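Local coordinates for protein arginine kinase (PDB 4RF8) that catalyses the reversible transfer of a phosphoryl group from ATP to L-arginine, giving phosphoarginine and ADP, at residues 133-138 with 234-239; 129-134 with 285-290; 279-284 with 337-342; 24-29 with 66-71. One frame throughout, in Å; residues are numbered along the deposited sequence.

Contact 4 comes first. It closes a short, largely helical loop between 24-29 and 66-71, in the N-terminal part of the first repeat. The other three lie in the C-terminal catalytic part of the same repeat. Contacts 1 and 2 both start from strand 127-136 and share Arg133 and Val134. Contact 1 pairs this strand with 235-242 on one side, and contact 2 pairs it with 286-293 on the other. The chain closed by contact 1 falls within the longer span of contact 2. Contact 3 opens after contact 1 closes and crosses contact 2, since 279-284 runs into 285-290. It joins two loops at one end of the sheet, where Arg136 NH1 bonds to Thr284 O.

Contact 1: residues 133-138 with 234-239; sequences RVARSL and HLRIIS. With ADP (adenosine-5'-diphosphate), chain C.
Arg133-Arg136 and Leu235-Ser239 run antiparallel, with their axes 4.8 Å apart at the closest. Val134 with Ile237 and Arg136 with Leu235 are the hydrogen-bonded pairs. Ile237 N to Val134 O is 3.0 Å and almost straight at 174°. Arg133 with Ile238 and Ala135 with Arg236 are the non-hydrogen-bonded pairs. Past the strand end, the Leu138 amide donates to His234 ND1 at 2.9 Å. Ser137 CB sits over a face of the His234 ring as a CH-pi contact, 4.1 Å from the ring centroid. The two strands are neighbours in the eight-stranded antiparallel sheet of the phosphagen kinase catalytic domain. Their two faces differ. Val134 and Ile237 meet through CG2 and CB, 3.9 Å apart, on the face covered by helix 246-263. The other face carries Arg133 and Arg236, by the bound ADP. The Arg133 chain bends at chi2 (-92°) and chi3, which turns NE and NH1 to the beta-phosphate oxygens O2B and O3B. Arg236 NH2 lies over a face of the Arg133 guanidinium, with the two planes 45° apart. Ala135 CB packs on a face of the Arg236 guanidinium, 3.8 Å from NH1, and that nitrogen also forms a salt bridge with Asp233.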
# COMPACT_ATOMS: atom_id res chain seq x y z
N ARG A 133 -8.02 0.76 15.16
CA ARG A 133 -8.39 2.03 15.77
C ARG A 133 -8.96 1.79 17.17
O ARG A 133 -9.72 0.85 17.37
CB ARG A 133 -9.43 2.75 14.90
CG ARG A 133 -10.04 4.02 15.52
CD ARG A 133 -11.34 3.75 16.30
NE ARG A 133 -12.50 3.51 15.44
CZ ARG A 133 -13.70 3.15 15.89
NH1 ARG A 133 -14.70 2.96 15.05
NH2 ARG A 133 -13.90 2.99 17.19
N VAL A 134 -8.59 2.65 18.12
CA VAL A 134 -9.26 2.68 19.42
C VAL A 134 -9.71 4.10 19.78
O VAL A 134 -9.07 5.08 19.39
CB VAL A 134 -8.39 2.11 20.56
CG1 VAL A 134 -8.08 0.64 20.32
CG2 VAL A 134 -7.10 2.90 20.72
N ALA A 135 -10.81 4.20 20.50
CA ALA A 135 -11.28 5.48 21.03
C ALA A 135 -11.04 5.53 22.53
O ALA A 135 -11.38 4.59 23.26
CB ALA A 135 -12.76 5.67 20.72
N ARG A 136 -10.44 6.62 23.00
CA ARG A 136 -10.13 6.77 24.42
C ARG A 136 -10.47 8.17 24.91
O ARG A 136 -10.39 9.14 24.14
CB ARG A 136 -8.64 6.47 24.68
CG ARG A 136 -8.21 5.02 24.43
CD ARG A 136 -8.83 4.07 25.46
NE ARG A 136 -8.35 2.70 25.31
CZ ARG A 136 -8.99 1.75 24.63
NH1 ARG A 136 -10.14 2.02 24.02
NH2 ARG A 136 -8.48 0.53 24.55
N SER A 137 -10.85 8.29 26.18
CA SER A 137 -11.09 9.58 26.80
C SER A 137 -10.23 9.73 28.06
O SER A 137 -9.99 8.75 28.77
CB SER A 137 -12.57 9.76 27.14
OG SER A 137 -13.36 9.78 25.98
N LEU A 138 -9.79 10.95 28.35
CA LEU A 138 -8.90 11.21 29.48
C LEU A 138 -9.63 11.31 30.82
O LEU A 138 -10.75 11.81 30.89
CB LEU A 138 -8.09 12.49 29.25
CG LEU A 138 -7.09 12.51 28.10
CD1 LEU A 138 -6.25 13.78 28.12
CD2 LEU A 138 -6.19 11.28 28.16
N HIS A 234 -11.96 12.31 22.84
CA HIS A 234 -10.72 13.02 23.11
C HIS A 234 -9.60 12.53 22.20
O HIS A 234 -8.82 13.32 21.66
CB HIS A 234 -10.28 12.83 24.57
CG HIS A 234 -11.25 13.35 25.58
ND1 HIS A 234 -11.09 13.15 26.93
CD2 HIS A 234 -12.40 14.05 25.43
CE1 HIS A 234 -12.10 13.72 27.58
NE2 HIS A 234 -12.90 14.27 26.69
N LEU A 235 -9.54 11.22 22.03
CA LEU A 235 -8.49 10.59 21.24
C LEU A 235 -9.04 9.52 20.31
O LEU A 235 -9.81 8.65 20.73
CB LEU A 235 -7.44 9.96 22.16
CG LEU A 235 -6.52 10.91 22.94
CD1 LEU A 235 -5.64 10.14 23.91
CD2 LEU A 235 -5.67 11.70 21.97
N ARG A 236 -8.66 9.60 19.04
CA ARG A 236 -8.85 8.49 18.12
C ARG A 236 -7.45 8.05 17.72
O ARG A 236 -6.73 8.79 17.05
CB ARG A 236 -9.66 8.91 16.90
CG ARG A 236 -10.74 7.91 16.48
CD ARG A 236 -11.90 7.90 17.46
NE ARG A 236 -13.08 7.21 16.94
CZ ARG A 236 -14.31 7.36 17.42
NH1 ARG A 236 -14.53 8.19 18.43
NH2 ARG A 236 -15.32 6.68 16.89
N ILE A 237 -7.05 6.86 18.16
CA ILE A 237 -5.69 6.39 17.97
C ILE A 237 -5.66 5.26 16.95
O ILE A 237 -6.30 4.22 17.13
CB ILE A 237 -5.08 5.96 19.31
CG1 ILE A 237 -5.28 7.06 20.35
CG2 ILE A 237 -3.61 5.64 19.15
CD1 ILE A 237 -5.04 6.62 21.79
N ILE A 238 -4.89 5.46 15.87
CA ILE A 238 -4.90 4.54 14.74
C ILE A 238 -3.50 4.01 14.41
O ILE A 238 -2.57 4.78 14.22
CB ILE A 238 -5.50 5.22 13.49
CG1 ILE A 238 -6.92 5.70 13.78
CG2 ILE A 238 -5.49 4.28 12.30
CD1 ILE A 238 -7.29 7.02 13.12
N SER A 239 -3.38 2.69 14.36
CA SER A 239 -2.16 2.04 13.86
C SER A 239 -2.53 1.32 12.57
O SER A 239 -3.54 0.62 12.52
CB SER A 239 -1.60 1.06 14.88
OG SER A 239 -0.39 0.48 14.43
PB ADP C . -13.42 4.02 12.23
O1B ADP C . -13.13 5.42 11.75
O2B ADP C . -12.30 3.39 13.01
O3B ADP C . -14.78 3.85 12.87
PA ADP C . -13.95 3.66 9.45
O1A ADP C . -14.62 2.54 8.69
O2A ADP C . -14.65 4.99 9.61
O3A ADP C . -13.51 3.11 10.90
O5' ADP C . -12.52 3.95 8.77
C5' ADP C . -12.22 5.25 8.26
C4' ADP C . -11.37 5.09 7.01
O4' ADP C . -10.36 4.10 7.22
C3' ADP C . -12.24 4.62 5.85
O3' ADP C . -12.11 5.53 4.75
C2' ADP C . -11.69 3.26 5.46
O2' ADP C . -11.62 3.13 4.04
C1' ADP C . -10.31 3.23 6.09
N9 ADP C . -9.92 1.84 6.44
C8 ADP C . -10.61 0.96 7.19
N7 ADP C . -9.96 -0.22 7.29
C5 ADP C . -8.81 -0.11 6.59
C6 ADP C . -7.65 -0.99 6.28
N6 ADP C . -7.58 -2.26 6.75
N1 ADP C . -6.67 -0.47 5.51
C2 ADP C . -6.72 0.78 5.03
N3 ADP C . -7.74 1.63 5.27
C4 ADP C . -8.79 1.25 6.03

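Contact 2: residues 129-134 with 285-290; sequences STRIRV and GMRASV. With ADP (adenosine-5'-diphosphate), chain C.
The nucleotide site of the phosphagen kinase fold is built on this strand pair, with ADP lying over one face. Strands 129-134 and 286-290 run almost exactly antiparallel. Arg131 pairs with Ser289 and Arg133 with Arg287 through hydrogen bonds, of which Ser289 N to Arg131 O is 2.7 Å. Thr130, Ile132, Val134, Met286, Ala288 and Val290 point to the other face. There Met286 CE reaches Val134 CG1 (3.7 Å) and also touches Ile132 CG2. On the ADP face, Ser129 OG donates to adenine N1 at 2.7 Å, and Ser289 OG lies 2.8 Å from N7. That hydroxyl is also close to Asp333 OD2. Arg131 is extended from CG to NE, with CG anti to the backbone N (chi1 178°). This lays CD over a face of the adenine, near C4 and N9, and sets a guanidinium face against ribose O4'. From there Arg131 NH2 bonds to ADP O2B at 3.1 Å. ADP O1A lies over a face of the Arg287 guanidinium, 3.2 Å from NH2, while Asp333 forms a salt bridge with NH1. A water accepts from Arg131 NH2 at 2.8 Å and donates to Arg287 O. Arg287 CB packs over a face of the Arg133 guanidinium, and Arg133 NH2 makes a weak bond to Gly285 O. The gathered arginines probably offset the diphosphate charge, while Ser129 and Ser289 meet ring nitrogens N1 and N7.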
# COMPACT_ATOMS: atom_id res chain seq x y z
N SER A 129 -4.04 -4.34 3.27
CA SER A 129 -3.74 -3.41 4.34
C SER A 129 -4.34 -3.86 5.67
O SER A 129 -5.27 -4.67 5.70
CB SER A 129 -4.25 -2.01 3.98
OG SER A 129 -5.62 -2.04 3.65
N THR A 130 -3.79 -3.33 6.76
CA THR A 130 -4.23 -3.67 8.10
C THR A 130 -4.36 -2.37 8.90
O THR A 130 -3.54 -1.47 8.76
CB THR A 130 -3.21 -4.60 8.78
OG1 THR A 130 -3.10 -5.81 8.03
CG2 THR A 130 -3.64 -4.94 10.20
N ARG A 131 -5.39 -2.28 9.74
CA ARG A 131 -5.64 -1.06 10.49
C ARG A 131 -6.35 -1.37 11.80
O ARG A 131 -7.30 -2.16 11.82
CB ARG A 131 -6.50 -0.11 9.64
CG ARG A 131 -6.90 1.19 10.31
CD ARG A 131 -7.90 1.94 9.44
NE ARG A 131 -8.25 3.26 9.96
CZ ARG A 131 -9.35 3.53 10.66
NH1 ARG A 131 -9.57 4.76 11.08
NH2 ARG A 131 -10.22 2.57 10.93
N ILE A 132 -5.88 -0.77 12.89
CA ILE A 132 -6.56 -0.91 14.18
C ILE A 132 -6.77 0.46 14.82
O ILE A 132 -5.82 1.23 15.01
CB ILE A 132 -5.79 -1.84 15.14
CG1 ILE A 132 -5.47 -3.17 14.46
CG2 ILE A 132 -6.61 -2.09 16.40
CD1 ILE A 132 -4.59 -4.09 15.28
N ARG A 133 -8.02 0.76 15.16
CA ARG A 133 -8.39 2.03 15.77
C ARG A 133 -8.96 1.79 17.17
O ARG A 133 -9.72 0.85 17.37
CB ARG A 133 -9.43 2.75 14.90
CG ARG A 133 -10.04 4.02 15.52
CD ARG A 133 -11.34 3.75 16.30
NE ARG A 133 -12.50 3.51 15.44
CZ ARG A 133 -13.70 3.15 15.89
NH1 ARG A 133 -14.70 2.96 15.05
NH2 ARG A 133 -13.90 2.99 17.19
N VAL A 134 -8.59 2.65 18.12
CA VAL A 134 -9.26 2.68 19.42
C VAL A 134 -9.71 4.10 19.78
O VAL A 134 -9.07 5.08 19.39
CB VAL A 134 -8.39 2.11 20.56
CG1 VAL A 134 -8.08 0.64 20.32
CG2 VAL A 134 -7.10 2.90 20.72
N GLY A 285 -13.64 -0.04 22.54
CA GLY A 285 -13.60 1.14 21.70
C GLY A 285 -12.81 0.89 20.43
O GLY A 285 -12.30 1.83 19.81
N MET A 286 -12.73 -0.38 20.04
CA MET A 286 -11.79 -0.81 19.02
C MET A 286 -12.43 -1.31 17.73
O MET A 286 -13.40 -2.08 17.75
CB MET A 286 -10.86 -1.90 19.57
CG MET A 286 -10.02 -2.59 18.50
SD MET A 286 -8.97 -3.93 19.10
CE MET A 286 -7.66 -2.99 19.89
N ARG A 287 -11.88 -0.86 16.60
CA ARG A 287 -12.19 -1.45 15.31
C ARG A 287 -10.89 -1.93 14.66
O ARG A 287 -10.07 -1.13 14.21
CB ARG A 287 -12.90 -0.44 14.40
CG ARG A 287 -13.29 -1.01 13.04
CD ARG A 287 -14.15 -0.05 12.24
NE ARG A 287 -14.61 -0.65 10.99
CZ ARG A 287 -13.98 -0.55 9.83
NH1 ARG A 287 -14.47 -1.13 8.75
NH2 ARG A 287 -12.85 0.15 9.75
N ALA A 288 -10.71 -3.25 14.64
CA ALA A 288 -9.59 -3.85 13.93
C ALA A 288 -10.07 -4.23 12.54
O ALA A 288 -11.15 -4.79 12.39
CB ALA A 288 -9.07 -5.07 14.67
N SER A 289 -9.26 -3.93 11.52
CA SER A 289 -9.71 -4.07 10.14
C SER A 289 -8.62 -4.55 9.18
O SER A 289 -7.43 -4.28 9.37
CB SER A 289 -10.28 -2.74 9.64
OG SER A 289 -10.48 -2.76 8.24
N VAL A 290 -9.05 -5.26 8.14
CA VAL A 290 -8.15 -5.77 7.12
C VAL A 290 -8.83 -5.67 5.76
O VAL A 290 -10.01 -6.01 5.63
CB VAL A 290 -7.75 -7.24 7.39
CG1 VAL A 290 -7.26 -7.92 6.13
CG2 VAL A 290 -6.69 -7.32 8.48
PB ADP C . -13.42 4.02 12.23
O1B ADP C . -13.13 5.42 11.75
O2B ADP C . -12.30 3.39 13.01
O3B ADP C . -14.78 3.85 12.87
PA ADP C . -13.95 3.66 9.45
O1A ADP C . -14.62 2.54 8.69
O2A ADP C . -14.65 4.99 9.61
O3A ADP C . -13.51 3.11 10.90
O5' ADP C . -12.52 3.95 8.77
C5' ADP C . -12.22 5.25 8.26
C4' ADP C . -11.37 5.09 7.01
O4' ADP C . -10.36 4.10 7.22
C3' ADP C . -12.24 4.62 5.85
O3' ADP C . -12.11 5.53 4.75
C2' ADP C . -11.69 3.26 5.46
O2' ADP C . -11.62 3.13 4.04
C1' ADP C . -10.31 3.23 6.09
N9 ADP C . -9.92 1.84 6.44
C8 ADP C . -10.61 0.96 7.19
N7 ADP C . -9.96 -0.22 7.29
C5 ADP C . -8.81 -0.11 6.59
C6 ADP C . -7.65 -0.99 6.28
N6 ADP C . -7.58 -2.26 6.75
N1 ADP C . -6.67 -0.47 5.51
C2 ADP C . -6.72 0.78 5.03
N3 ADP C . -7.74 1.63 5.27
C4 ADP C . -8.79 1.25 6.03
O HOH W 1 -10.18 -0.13 11.54

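Contact 3: residues 279-284 with 337-342; sequences PSNLGT and RRRLGL
Arg339, Thr284 and Leu340 carry this contact between two loops of the phosphagen kinase catalytic domain. Loop 279-284 leads into strand 286-293, and loop 337-342 joins strand 331-336 to helix 344-369. The carbonyl of Arg339 is the polar centre. Thr284 N donates to Arg339 O at 2.9 Å, tilted 35° from the carbonyl plane. Thr284 OG1 adds a weak bond to the same oxygen; its stronger partner is the amide of Met286. The threonine hydroxyl lies between its own backbone N and carbonyl carbon (chi1 59°), which places it near both partners. Thr284 CG2 is left against the backbone, 3.2 Å from Leu342 O. The Arg339 side chain bends at chi2 and chi3 and runs along the other loop. Arg339 CB lies 3.2 Å from Leu282 O, and CG passes Ser280 O. Farther out, the Asn281 and Arg339 side chains lie side by side, pointing the same way, with the planes of their flat groups 20° apart. Asn281 also touches Glu232, a substrate-binding residue by similarity. Leu340 packs on the apolar side of the contact, where Leu282 and Leu340 both also meet Ile93 of helix 86-96. Leu340 CD1 is 4.1 Å from Leu282 CB. The other methyl, Leu340 CD2, rests on the bare backbone of Gly283, 3.6 Å from Gly283 CA.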
# COMPACT_ATOMS: atom_id res chain seq x y z
N PRO A 279 -22.48 5.35 22.82
CA PRO A 279 -22.56 4.06 23.51
C PRO A 279 -22.14 2.88 22.63
O PRO A 279 -21.82 1.82 23.15
CB PRO A 279 -24.05 3.94 23.84
CG PRO A 279 -24.53 5.35 23.91
CD PRO A 279 -23.76 6.08 22.86
N SER A 280 -22.16 3.08 21.32
CA SER A 280 -21.77 2.03 20.38
C SER A 280 -20.28 1.71 20.47
O SER A 280 -19.85 0.61 20.11
CB SER A 280 -22.12 2.45 18.95
OG SER A 280 -21.36 3.57 18.55
N ASN A 281 -19.50 2.68 20.94
CA ASN A 281 -18.05 2.55 20.99
C ASN A 281 -17.51 2.14 22.36
O ASN A 281 -16.31 2.24 22.60
CB ASN A 281 -17.39 3.87 20.56
CG ASN A 281 -17.61 4.19 19.10
OD1 ASN A 281 -18.06 5.28 18.75
ND2 ASN A 281 -17.29 3.24 18.23
N LEU A 282 -18.38 1.67 23.24
CA LEU A 282 -17.94 1.27 24.58
C LEU A 282 -17.13 -0.03 24.58
O LEU A 282 -16.99 -0.68 23.54
CB LEU A 282 -19.14 1.14 25.52
CG LEU A 282 -19.83 2.46 25.86
CD1 LEU A 282 -21.18 2.21 26.50
CD2 LEU A 282 -18.95 3.30 26.76
N GLY A 283 -16.60 -0.40 25.74
CA GLY A 283 -15.82 -1.61 25.88
C GLY A 283 -14.38 -1.44 25.44
O GLY A 283 -13.59 -0.80 26.13
N THR A 284 -14.05 -2.03 24.29
CA THR A 284 -12.71 -1.93 23.73
C THR A 284 -12.53 -0.61 23.00
O THR A 284 -11.41 -0.13 22.85
CB THR A 284 -12.46 -3.05 22.71
OG1 THR A 284 -13.42 -2.97 21.65
CG2 THR A 284 -12.56 -4.41 23.38
N ARG A 337 -17.07 -7.39 14.94
CA ARG A 337 -18.42 -6.92 15.22
C ARG A 337 -18.55 -6.50 16.68
O ARG A 337 -19.42 -5.70 17.03
CB ARG A 337 -19.45 -8.00 14.90
CG ARG A 337 -20.27 -7.74 13.64
CD ARG A 337 -21.52 -8.61 13.62
NE ARG A 337 -21.26 -9.96 13.14
CZ ARG A 337 -21.74 -10.46 12.01
NH1 ARG A 337 -22.52 -9.72 11.24
NH2 ARG A 337 -21.45 -11.71 11.66
N ARG A 338 -17.69 -7.04 17.54
CA ARG A 338 -17.84 -6.87 18.98
C ARG A 338 -16.96 -5.78 19.59
O ARG A 338 -15.84 -5.54 19.13
CB ARG A 338 -17.58 -8.20 19.70
CG ARG A 338 -18.61 -9.28 19.39
CD ARG A 338 -18.48 -10.46 20.33
NE ARG A 338 -19.71 -11.26 20.39
CZ ARG A 338 -19.87 -12.33 21.16
NH1 ARG A 338 -18.88 -12.73 21.94
NH2 ARG A 338 -21.02 -12.99 21.14
N ARG A 339 -17.48 -5.14 20.64
CA ARG A 339 -16.79 -4.09 21.36
C ARG A 339 -16.82 -4.37 22.86
O ARG A 339 -15.82 -4.19 23.56
CB ARG A 339 -17.45 -2.74 21.08
CG ARG A 339 -17.52 -2.35 19.61
CD ARG A 339 -16.23 -1.72 19.13
NE ARG A 339 -15.96 -2.02 17.73
CZ ARG A 339 -16.51 -1.37 16.70
NH1 ARG A 339 -17.37 -0.39 16.91
NH2 ARG A 339 -16.19 -1.71 15.46
N LEU A 340 -17.97 -4.82 23.34
CA LEU A 340 -18.21 -5.05 24.77
C LEU A 340 -18.28 -6.54 25.12
O LEU A 340 -18.85 -7.34 24.38
CB LEU A 340 -19.51 -4.37 25.21
CG LEU A 340 -19.42 -3.06 25.99
CD1 LEU A 340 -20.81 -2.50 26.29
CD2 LEU A 340 -18.66 -3.27 27.28
N GLY A 341 -17.70 -6.91 26.26
CA GLY A 341 -17.75 -8.28 26.72
C GLY A 341 -16.53 -9.10 26.33
O GLY A 341 -16.41 -10.26 26.71
N LEU A 342 -15.63 -8.49 25.56
CA LEU A 342 -14.39 -9.14 25.15
C LEU A 342 -13.25 -8.13 25.22
O LEU A 342 -13.47 -6.93 25.14
CB LEU A 342 -14.51 -9.72 23.74
CG LEU A 342 -14.28 -8.83 22.52
CD1 LEU A 342 -14.39 -9.65 21.24
CD2 LEU A 342 -15.23 -7.65 22.47

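Contact 4: residues 24-29 with 66-71; sequences NDPKCN and VNLDSG. With NO3 (nitrate ion), chain G; NO3 (nitrate ion), chain I.
The turn that follows helix 57-66 brings Leu68 against Asn29, in the loop ahead of helix 33-37. Asn29 N donates to Leu68 O at 2.9 Å, with an N-H...O angle of 163°. The Asn29 side chain makes a second link, from ND2 to Ser70 O at 3.2 Å. Its CG is anti to the backbone N (chi1 -176°), which sends the amide out over the turn. ND2 comes to the Ser70 carbonyl from above its plane, 54° out of it. At the other end of this amide, OD1 accepts from Lys31 N. Asn67 to Ser70 form a type I beta turn in the N-terminal domain of the first repeat. Gly71, just beyond it, begins a group of substrate-binding residues assigned by similarity. Asn67 O accepts from both Ser70 N and Ser70 OG, the hydroxyl at 2.6 Å and in the carbonyl plane. Leu68 is the chief apolar residue. Leu68 CD2 touches Cys28 SG at 3.9 Å, and CD1 reaches Pro26 CG at 4.4 Å. Asp6 and Pro22 lie against the same leucine. Two nitrate ions, probably from the crystallisation liquor, sit on backbone amides of the turn region. Leu68 N donates to O3 of one at 3.0 Å, and Gly71 N to O3 of the other at 3.1 Å. Asp69 OD2 forms a salt bridge with Arg200 of helix 200-203.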
# COMPACT_ATOMS: atom_id res chain seq x y z
N ASN A 24 -42.01 10.21 17.62
CA ASN A 24 -43.22 9.53 17.18
C ASN A 24 -43.33 9.50 15.65
O ASN A 24 -44.07 10.29 15.05
CB ASN A 24 -44.46 10.17 17.80
CG ASN A 24 -44.48 10.06 19.31
OD1 ASN A 24 -44.00 9.07 19.88
ND2 ASN A 24 -45.02 11.07 19.98
N ASP A 25 -42.59 8.56 15.07
CA ASP A 25 -42.33 8.42 13.63
C ASP A 25 -43.13 9.24 12.62
O ASP A 25 -44.15 8.77 12.10
CB ASP A 25 -42.37 6.95 13.23
CG ASP A 25 -41.72 6.05 14.26
OD1 ASP A 25 -41.15 5.02 13.87
OD2 ASP A 25 -41.79 6.39 15.46
N PRO A 26 -42.67 10.46 12.34
CA PRO A 26 -43.10 11.11 11.11
C PRO A 26 -42.38 10.38 9.99
O PRO A 26 -42.97 9.99 8.98
CB PRO A 26 -42.53 12.53 11.24
CG PRO A 26 -42.11 12.67 12.67
CD PRO A 26 -41.76 11.30 13.12
N LYS A 27 -41.09 10.17 10.22
CA LYS A 27 -40.20 9.48 9.29
C LYS A 27 -39.03 8.92 10.10
O LYS A 27 -37.96 8.66 9.56
CB LYS A 27 -39.69 10.47 8.25
CG LYS A 27 -39.22 11.78 8.86
CD LYS A 27 -38.95 12.84 7.81
CE LYS A 27 -38.66 14.19 8.47
NZ LYS A 27 -39.83 14.67 9.27
N CYS A 28 -39.25 8.74 11.40
CA CYS A 28 -38.21 8.29 12.30
C CYS A 28 -37.85 6.83 12.05
O CYS A 28 -38.70 6.03 11.66
CB CYS A 28 -38.65 8.47 13.76
SG CYS A 28 -37.35 8.22 14.99
N ASN A 29 -36.58 6.50 12.27
CA ASN A 29 -36.08 5.14 12.11
C ASN A 29 -36.75 4.18 13.08
O ASN A 29 -36.77 4.43 14.29
CB ASN A 29 -34.56 5.12 12.30
CG ASN A 29 -33.93 3.76 12.06
OD1 ASN A 29 -34.59 2.82 11.61
ND2 ASN A 29 -32.64 3.65 12.35
N VAL A 66 -32.93 15.45 16.63
CA VAL A 66 -32.58 16.25 15.46
C VAL A 66 -32.45 15.37 14.22
O VAL A 66 -33.06 15.64 13.18
CB VAL A 66 -31.27 17.03 15.69
CG1 VAL A 66 -30.75 17.61 14.39
CG2 VAL A 66 -31.47 18.14 16.72
N ASN A 67 -31.64 14.32 14.33
CA ASN A 67 -31.45 13.37 13.24
C ASN A 67 -32.31 12.11 13.44
O ASN A 67 -31.87 11.16 14.08
CB ASN A 67 -29.98 12.99 13.11
CG ASN A 67 -29.08 14.20 12.93
OD1 ASN A 67 -28.95 14.73 11.83
ND2 ASN A 67 -28.44 14.63 14.01
N LEU A 68 -33.51 12.11 12.86
CA LEU A 68 -34.47 11.04 13.08
C LEU A 68 -34.12 9.74 12.36
O LEU A 68 -34.78 8.71 12.56
CB LEU A 68 -35.88 11.51 12.71
CG LEU A 68 -36.40 12.61 13.65
CD1 LEU A 68 -37.72 13.18 13.17
CD2 LEU A 68 -36.54 12.05 15.05
N ASP A 69 -33.09 9.78 11.52
CA ASP A 69 -32.60 8.57 10.86
C ASP A 69 -31.54 7.87 11.71
O ASP A 69 -30.93 6.89 11.28
CB ASP A 69 -32.05 8.90 9.47
CG ASP A 69 -31.08 10.06 9.48
OD1 ASP A 69 -31.29 11.02 10.26
OD2 ASP A 69 -30.10 10.03 8.71
N SER A 70 -31.33 8.39 12.92
CA SER A 70 -30.33 7.84 13.83
C SER A 70 -30.57 6.38 14.18
O SER A 70 -31.71 5.97 14.42
CB SER A 70 -30.27 8.67 15.12
OG SER A 70 -29.72 9.95 14.88
N GLY A 71 -29.50 5.61 14.22
CA GLY A 71 -29.57 4.22 14.63
C GLY A 71 -29.57 4.11 16.14
O GLY A 71 -30.33 3.33 16.72
N NO3 G . -33.39 13.59 9.08
O1 NO3 G . -33.13 12.42 8.36
O2 NO3 G . -32.96 14.82 8.57
O3 NO3 G . -34.07 13.53 10.30
N NO3 I . -25.74 7.60 15.46
O1 NO3 I . -24.44 7.13 15.24
O2 NO3 I . -25.94 8.71 16.29
O3 NO3 I . -26.83 6.97 14.86